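Local coordinates for conserved membrane protein (Chlamydia abortus, PDB 6GZU) that acts as a secreted effector that combines deubiquitinating and acetylating activities and induces Golgi fragmentation, at residues W18-L21 with E22-H26; S209-L212 with D213-D217; V39-L42 with Y43-S46. All blocks are in the same frame, centred on the assembly; numbering follows the deposited sequence.

Interaction 1. Residues W18-L21 with E22-H26; sequences WDHL and EISTH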
loop_
_atom_site.group_PDB
_atom_site.type_symbol
_atom_site.label_atom_id
_atom_site.label_comp_id
_atom_site.label_asym_id
_atom_site.label_seq_id
_atom_site.Cartn_x
_atom_site.Cartn_y
_atom_site.Cartn_z
ATOM N N TRP A 18 1.092 1.337 -15.023
ATOM C CA TRP A 18 0.177 2.051 -14.148
ATOM C C TRP A 18 1.038 2.935 -13.253
ATOM O O TRP A 18 2.016 2.452 -12.666
ATOM C CB TRP A 18 -0.639 1.051 -13.315
ATOM C CG TRP A 18 -1.856 0.512 -14.018
ATOM C CD1 TRP A 18 -2.105 0.536 -15.362
ATOM C CD2 TRP A 18 -2.986 -0.128 -13.405
ATOM N NE1 TRP A 18 -3.337 -0.050 -15.618
ATOM C CE2 TRP A 18 -3.885 -0.478 -14.432
ATOM C CE3 TRP A 18 -3.304 -0.463 -12.075
ATOM C CZ2 TRP A 18 -5.100 -1.118 -14.183
ATOM C CZ3 TRP A 18 -4.512 -1.099 -11.820
ATOM C CH2 TRP A 18 -5.398 -1.426 -12.875
ATOM N N ASP A 19 0.712 4.226 -13.213
ATOM C CA ASP A 19 1.417 5.220 -12.394
ATOM C C ASP A 19 0.667 5.323 -11.045
ATOM O O ASP A 19 -0.284 4.574 -10.792
ATOM C CB ASP A 19 1.524 6.597 -13.130
ATOM C CG ASP A 19 0.128 7.253 -13.454
ATOM O OD1 ASP A 19 -0.917 6.823 -12.918
ATOM O OD2 ASP A 19 0.042 8.228 -14.260
ATOM N N HIS A 20 1.093 6.234 -10.182
ATOM C CA HIS A 20 0.475 6.329 -8.874
ATOM C C HIS A 20 -1.038 6.555 -8.983
ATOM O O HIS A 20 -1.813 5.977 -8.207
ATOM C CB HIS A 20 1.093 7.450 -8.078
ATOM C CG HIS A 20 0.651 7.481 -6.646
ATOM N ND1 HIS A 20 0.332 8.649 -5.997
ATOM C CD2 HIS A 20 0.544 6.491 -5.722
ATOM C CE1 HIS A 20 0.023 8.381 -4.737
ATOM N NE2 HIS A 20 0.125 7.075 -4.551
ATOM N N LEU A 21 -1.480 7.401 -9.909
ATOM C CA LEU A 21 -2.924 7.696 -10.013
ATOM C C LEU A 21 -3.748 6.474 -10.449
ATOM O O LEU A 21 -4.841 6.231 -9.915
ATOM C CB LEU A 21 -3.200 8.912 -10.938
ATOM C CG LEU A 21 -2.614 10.212 -10.347
ATOM C CD1 LEU A 21 -2.800 11.428 -11.239
ATOM C CD2 LEU A 21 -3.190 10.498 -8.971
ATOM N N GLU A 22 -3.213 5.689 -11.385
ATOM C CA GLU A 22 -3.882 4.454 -11.829
ATOM C C GLU A 22 -3.942 3.412 -10.727
ATOM O O GLU A 22 -4.988 2.772 -10.512
ATOM C CB GLU A 22 -3.205 3.882 -13.067
ATOM C CG GLU A 22 -3.632 4.642 -14.281
ATOM C CD GLU A 22 -2.623 4.742 -15.427
ATOM O OE1 GLU A 22 -1.393 4.813 -15.228
ATOM O OE2 GLU A 22 -3.096 4.815 -16.567
ATOM N N ILE A 23 -2.852 3.279 -9.979
ATOM C CA ILE A 23 -2.863 2.368 -8.853
ATOM C C ILE A 23 -3.878 2.845 -7.806
ATOM O O ILE A 23 -4.701 2.071 -7.315
ATOM C CB ILE A 23 -1.475 2.306 -8.199
ATOM C CG1 ILE A 23 -0.480 1.612 -9.141
ATOM C CG2 ILE A 23 -1.554 1.550 -6.871
ATOM C CD1 ILE A 23 1.000 1.875 -8.774
ATOM N N SER A 24 -3.835 4.128 -7.476
ATOM C CA SER A 24 -4.768 4.654 -6.482
ATOM C C SER A 24 -6.214 4.512 -6.934
ATOM O O SER A 24 -7.084 4.304 -6.094
ATOM C CB SER A 24 -4.458 6.119 -6.195
ATOM O OG SER A 24 -3.232 6.218 -5.497
ATOM N N THR A 25 -6.464 4.616 -8.232
ATOM C CA THR A 25 -7.816 4.445 -8.754
ATOM C C THR A 25 -8.269 3.024 -8.449
ATOM O O THR A 25 -9.424 2.829 -8.069
ATOM C CB THR A 25 -7.847 4.719 -10.277
ATOM O OG1 THR A 25 -7.571 6.106 -10.482
ATOM C CG2 THR A 25 -9.223 4.432 -10.935
ATOM N N HIS A 26 -7.402 2.029 -8.675
ATOM C CA HIS A 26 -7.788 0.661 -8.338
ATOM C C HIS A 26 -8.030 0.449 -6.850
ATOM O O HIS A 26 -8.933 -0.297 -6.470
ATOM C CB HIS A 26 -6.842 -0.400 -8.930
ATOM C CG HIS A 26 -7.477 -1.752 -8.999
ATOM N ND1 HIS A 26 -8.567 -2.002 -9.816
ATOM C CD2 HIS A 26 -7.234 -2.894 -8.313
ATOM C CE1 HIS A 26 -8.937 -3.263 -9.655
ATOM N NE2 HIS A 26 -8.158 -3.815 -8.731
#
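The indole of W18 overlaps the side chain of E22. CB of E22 lies over one face of the five-membered ring in a CH-pi contact, 4.1 Å from the ring centroid and offset toward the rim. The far end of the same indole reaches one turn further on, where CZ3 of W18 touches CB of H26 at 3.8 Å. The two aromatic planes meet obliquely, at 52°. Outside the segments, I206 and S209 of helix 204-217 and F238 and L239 of helix 228-241 also pack on W18. E22 continues past the indole to D19, the N-cap of helix 20-33. The two residues form a capping box. OD1 of D19 accepts from N of E22 at 3.0 Å. In return OE1 of E22 takes the N-H of D19, also at 3.0 Å and nearly straight (165°), with its anti lone pair. CG of D19 stands between its own N and carbonyl carbon (chi1 62°), which folds OD1 back toward the first turn. The box brings two acidic oxygens together, OD1 of D19 and OE1 of E22, 3.1 Å apart. The N-H groups at the helix start probably offset this repulsion. One turn on, O of L21 is gripped twice by T25, by OG1 at 2.8 Å and by N at 2.8 Å, from opposite faces of the carbonyl plane. On the buried flank, OG of S24 sits over a face of the H20 imidazole, 3.6 Å from NE2, and P45 of a later loop touches H20.

Interaction 2. Residues S209-L212 with D213-D217; sequences SLFL and DKYLD
L212 packs along the helix onto L216, with CG of L212 3.9 Å from CD1 of L216. CD1 of L212 also approaches CD1 of Y215 at 4.3 Å. F211 meets the same tyrosine obliquely: CZ of F211 lies 4.0 Å from CD2 of Y215, and the ring planes are 41° apart. CB of Y215 lies over one face of the F211 ring. F150 stacks on that ring, I139 touches both aromatics, and E146 and N141 hold the hydroxyl of Y215. Beneath run the alpha-helical backbone bonds, each N-H to the O four residues earlier, including N of Y215 to O of F211 at 2.7 Å. F211, L212 and Y215 are buried and tightly packed. The K214 flank is the solvent side. CD2 of L210 touches CG of K214 at the same 4.0 Å, but the lysine is partly exposed. It bends at chi2 (-100°), its CE still beside CD2 of L210, and only the ammonium end goes on past the leucine. OD2 of D213 bonds to H26 and forms a salt bridge with R245. Helix 204-217 lies between the central sheet and helices 20-33 and 228-241, consistent with the central helix of Ulp1-type cysteine peptidases, whose N-terminal end carries the probable nucleophile.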
loop_
_atom_site.group_PDB
_atom_site.type_symbol
_atom_site.label_atom_id
_atom_site.label_comp_id
_atom_site.label_asym_id
_atom_site.label_seq_id
_atom_site.Cartn_x
_atom_site.Cartn_y
_atom_site.Cartn_z
ATOM N N SER A 209 -1.737 -4.303 -8.019
ATOM C CA SER A 209 -3.171 -4.039 -7.944
ATOM C C SER A 209 -3.973 -5.337 -8.045
ATOM O O SER A 209 -4.958 -5.542 -7.299
ATOM C CB SER A 209 -3.583 -3.059 -9.049
ATOM O OG SER A 209 -2.941 -1.808 -8.858
ATOM N N LEU A 210 -3.566 -6.218 -8.966
ATOM C CA LEU A 210 -4.177 -7.549 -9.068
ATOM C C LEU A 210 -3.976 -8.314 -7.754
ATOM O O LEU A 210 -4.904 -8.967 -7.248
ATOM C CB LEU A 210 -3.548 -8.336 -10.239
ATOM C CG LEU A 210 -3.971 -9.759 -10.620
ATOM C CD1 LEU A 210 -3.455 -10.066 -12.048
ATOM C CD2 LEU A 210 -3.408 -10.814 -9.655
ATOM N N PHE A 211 -2.773 -8.262 -7.192
ATOM C CA PHE A 211 -2.540 -8.968 -5.939
ATOM C C PHE A 211 -3.499 -8.497 -4.850
ATOM O O PHE A 211 -4.089 -9.330 -4.128
ATOM C CB PHE A 211 -1.088 -8.849 -5.475
ATOM C CG PHE A 211 -0.854 -9.496 -4.149
ATOM C CD1 PHE A 211 -0.837 -10.894 -4.051
ATOM C CD2 PHE A 211 -0.764 -8.713 -3.011
ATOM C CE1 PHE A 211 -0.690 -11.536 -2.824
ATOM C CE2 PHE A 211 -0.587 -9.317 -1.759
ATOM C CZ PHE A 211 -0.541 -10.743 -1.677
ATOM N N LEU A 212 -3.609 -7.190 -4.682
ATOM C CA LEU A 212 -4.459 -6.699 -3.593
ATOM C C LEU A 212 -5.909 -7.140 -3.837
ATOM O O LEU A 212 -6.625 -7.516 -2.912
ATOM C CB LEU A 212 -4.401 -5.180 -3.481
ATOM C CG LEU A 212 -5.251 -4.616 -2.323
ATOM C CD1 LEU A 212 -4.727 -5.121 -0.969
ATOM C CD2 LEU A 212 -5.173 -3.118 -2.385
ATOM N N ASP A 213 -6.360 -7.057 -5.086
ATOM C CA ASP A 213 -7.682 -7.522 -5.499
ATOM C C ASP A 213 -7.952 -8.941 -4.979
ATOM O O ASP A 213 -8.955 -9.208 -4.316
ATOM C CB ASP A 213 -7.727 -7.488 -7.018
ATOM C CG ASP A 213 -9.091 -7.315 -7.543
ATOM O OD1 ASP A 213 -9.954 -8.166 -7.252
ATOM O OD2 ASP A 213 -9.310 -6.335 -8.278
ATOM N N LYS A 214 -7.022 -9.847 -5.244
ATOM C CA LYS A 214 -7.188 -11.220 -4.828
ATOM C C LYS A 214 -6.982 -11.426 -3.342
ATOM O O LYS A 214 -7.670 -12.238 -2.738
ATOM C CB LYS A 214 -6.190 -12.070 -5.605
ATOM C CG LYS A 214 -6.281 -11.890 -7.104
ATOM C CD LYS A 214 -7.037 -12.991 -7.712
ATOM C CE LYS A 214 -7.040 -12.802 -9.215
ATOM N NZ LYS A 214 -8.155 -13.484 -9.900
ATOM N N TYR A 215 -6.023 -10.712 -2.765
ATOM C CA TYR A 215 -5.746 -10.793 -1.320
ATOM C C TYR A 215 -6.978 -10.449 -0.517
ATOM O O TYR A 215 -7.223 -11.070 0.531
ATOM C CB TYR A 215 -4.576 -9.864 -0.935
ATOM C CG TYR A 215 -4.306 -9.739 0.539
ATOM C CD1 TYR A 215 -4.969 -8.789 1.297
ATOM C CD2 TYR A 215 -3.362 -10.551 1.176
ATOM C CE1 TYR A 215 -4.727 -8.665 2.657
ATOM C CE2 TYR A 215 -3.141 -10.441 2.537
ATOM C CZ TYR A 215 -3.832 -9.500 3.273
ATOM O OH TYR A 215 -3.611 -9.340 4.628
ATOM N N LEU A 216 -7.726 -9.435 -0.953
ATOM C CA LEU A 216 -8.877 -8.986 -0.170
ATOM C C LEU A 216 -10.019 -10.023 -0.181
ATOM O O LEU A 216 -10.882 -10.029 0.718
ATOM C CB LEU A 216 -9.379 -7.601 -0.671
ATOM C CG LEU A 216 -8.413 -6.439 -0.328
ATOM C CD1 LEU A 216 -8.846 -5.170 -1.043
ATOM C CD2 LEU A 216 -8.357 -6.179 1.206
ATOM N N ASP A 217 -10.048 -10.886 -1.203
ATOM C CA ASP A 217 -10.987 -12.015 -1.205
ATOM C C ASP A 217 -10.452 -13.255 -0.488
ATOM O O ASP A 217 -11.217 -14.067 0.013
ATOM C CB ASP A 217 -11.410 -12.376 -2.631
ATOM C CG ASP A 217 -12.368 -11.339 -3.230
ATOM O OD1 ASP A 217 -13.115 -10.688 -2.470
ATOM O OD2 ASP A 217 -12.365 -11.167 -4.449
#

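Interaction 3. Residues V39-L42 with Y43-S46; sequences VPSL and YTPS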
loop_
_atom_site.group_PDB
_atom_site.type_symbol
_atom_site.label_atom_id
_atom_site.label_comp_id
_atom_site.label_asym_id
_atom_site.label_seq_id
_atom_site.Cartn_x
_atom_site.Cartn_y
_atom_site.Cartn_z
ATOM N N VAL A 39 -7.493 3.313 2.091
ATOM C CA VAL A 39 -6.651 3.768 0.981
ATOM C C VAL A 39 -5.875 4.996 1.456
ATOM O O VAL A 39 -6.473 5.954 1.948
ATOM C CB VAL A 39 -7.551 4.155 -0.166
ATOM C CG1 VAL A 39 -6.699 4.703 -1.373
ATOM C CG2 VAL A 39 -8.419 2.935 -0.563
ATOM N N PRO A 40 -4.535 4.943 1.371
ATOM C CA PRO A 40 -3.688 6.036 1.847
ATOM C C PRO A 40 -3.645 7.204 0.896
ATOM O O PRO A 40 -4.420 7.277 -0.062
ATOM C CB PRO A 40 -2.298 5.385 1.975
ATOM C CG PRO A 40 -2.282 4.381 0.837
ATOM C CD PRO A 40 -3.742 3.826 0.822
ATOM N N SER A 41 -2.736 8.131 1.141
ATOM C CA SER A 41 -2.743 9.406 0.419
ATOM C C SER A 41 -2.795 9.238 -1.087
ATOM O O SER A 41 -2.025 8.470 -1.663
ATOM C CB SER A 41 -1.461 10.155 0.743
ATOM O OG SER A 41 -1.331 11.268 -0.128
ATOM N N LEU A 42 -3.703 9.960 -1.732
ATOM C CA LEU A 42 -3.794 9.955 -3.199
ATOM C C LEU A 42 -2.752 10.884 -3.812
ATOM O O LEU A 42 -2.603 10.936 -5.045
ATOM C CB LEU A 42 -5.186 10.390 -3.662
ATOM C CG LEU A 42 -6.381 9.664 -3.045
ATOM C CD1 LEU A 42 -7.689 10.127 -3.697
ATOM C CD2 LEU A 42 -6.246 8.135 -3.166
ATOM N N TYR A 43 -2.019 11.606 -2.968
ATOM C CA TYR A 43 -1.087 12.637 -3.423
ATOM C C TYR A 43 0.404 12.235 -3.332
ATOM O O TYR A 43 1.202 12.566 -4.224
ATOM C CB TYR A 43 -1.333 13.905 -2.615
ATOM C CG TYR A 43 -0.554 15.096 -3.060
ATOM C CD1 TYR A 43 -0.810 15.688 -4.284
ATOM C CD2 TYR A 43 0.408 15.663 -2.240
ATOM C CE1 TYR A 43 -0.106 16.813 -4.698
ATOM C CE2 TYR A 43 1.124 16.781 -2.646
ATOM C CZ TYR A 43 0.861 17.346 -3.876
ATOM O OH TYR A 43 1.568 18.458 -4.277
ATOM N N THR A 44 0.789 11.535 -2.260
ATOM C CA THR A 44 2.193 11.176 -2.017
ATOM C C THR A 44 2.327 9.666 -1.848
ATOM O O THR A 44 1.831 9.102 -0.860
ATOM C CB THR A 44 2.725 11.881 -0.735
ATOM O OG1 THR A 44 2.509 13.301 -0.841
ATOM C CG2 THR A 44 4.216 11.589 -0.510
ATOM N N PRO A 45 3.021 8.983 -2.782
ATOM C CA PRO A 45 3.282 7.544 -2.555
ATOM C C PRO A 45 4.257 7.378 -1.400
ATOM O O PRO A 45 4.977 8.327 -1.070
ATOM C CB PRO A 45 4.026 7.083 -3.827
ATOM C CG PRO A 45 3.911 8.261 -4.794
ATOM C CD PRO A 45 3.646 9.499 -4.014
ATOM N N SER A 46 4.293 6.194 -0.806
ATOM C CA SER A 46 5.283 5.908 0.250
ATOM C C SER A 46 6.577 5.390 -0.373
ATOM O O SER A 46 6.602 5.022 -1.564
ATOM C CB SER A 46 4.744 4.828 1.186
ATOM O OG SER A 46 3.500 5.264 1.777
HETATM O O HOH W 1 0.170 7.056 -0.438
#
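This is a side-chain-to-backbone contact at a tight turn, in which S41 accepts from Y43 and T44 in the loop between strand 37-38 and helix 51-58. OG of S41 accepts the N-H of Y43 at 2.9 Å, the bond that defines an ST turn. It also accepts the N-H of T44 at 3.0 Å. The second bond is the straighter, at 162° against 152° for the first. OG is placed for this by the first torsion of S41, which turns it anti to its own N (chi1 169°) and to the inside of the bend. CB of Y43 comes close as well, 3.6 Å from OG of S41, but the tyrosine ring leads away from the turn, toward Q85 and D86. A water also bridges the turn. It donates to O of S41 at 2.9 Å and to O of T44 at 2.7 Å, joining two acceptors that cannot pair directly. The residues themselves form no regular helix or strand; within the turn the bonds come from OG of S41 and the water. The turn is fixed from outside too. D86 bonds to OG of S41 and to the backbone of L42, and the side chain of L42 rests on P88 and H89. Both belong to the stretch that also carries zinc ligands: the side chain of S41 is about 8 Å from that of H80 and about 12 Å from the zinc ion. With two N-H groups already pointing at OG, its own proton probably goes to D86. OG would then act as donor and acceptor at once, joining the turn to the neighbouring loop.

Along the chain the order is interaction 1, interaction 3, interaction 2. Each is local, closing only a turn of helix or loop, and none nests in or crosses another. Interaction 1 starts helix 20-33. Strand 37-38 follows, and interaction 3 lies in the loop beyond it, where CE1 of H20 packs against the backbone of S41, L42 and P45. Much later in sequence, interaction 2 lies in helix 204-217, beside the same first helix. There CZ3 of W18 and CG2 of I23 pack on OG of S209. Interactions 2 and 3 do not touch. Residues 18-26 therefore join both partners, linking the loop after edge strand 37-38 to helix 204-217 through the start of helix 20-33.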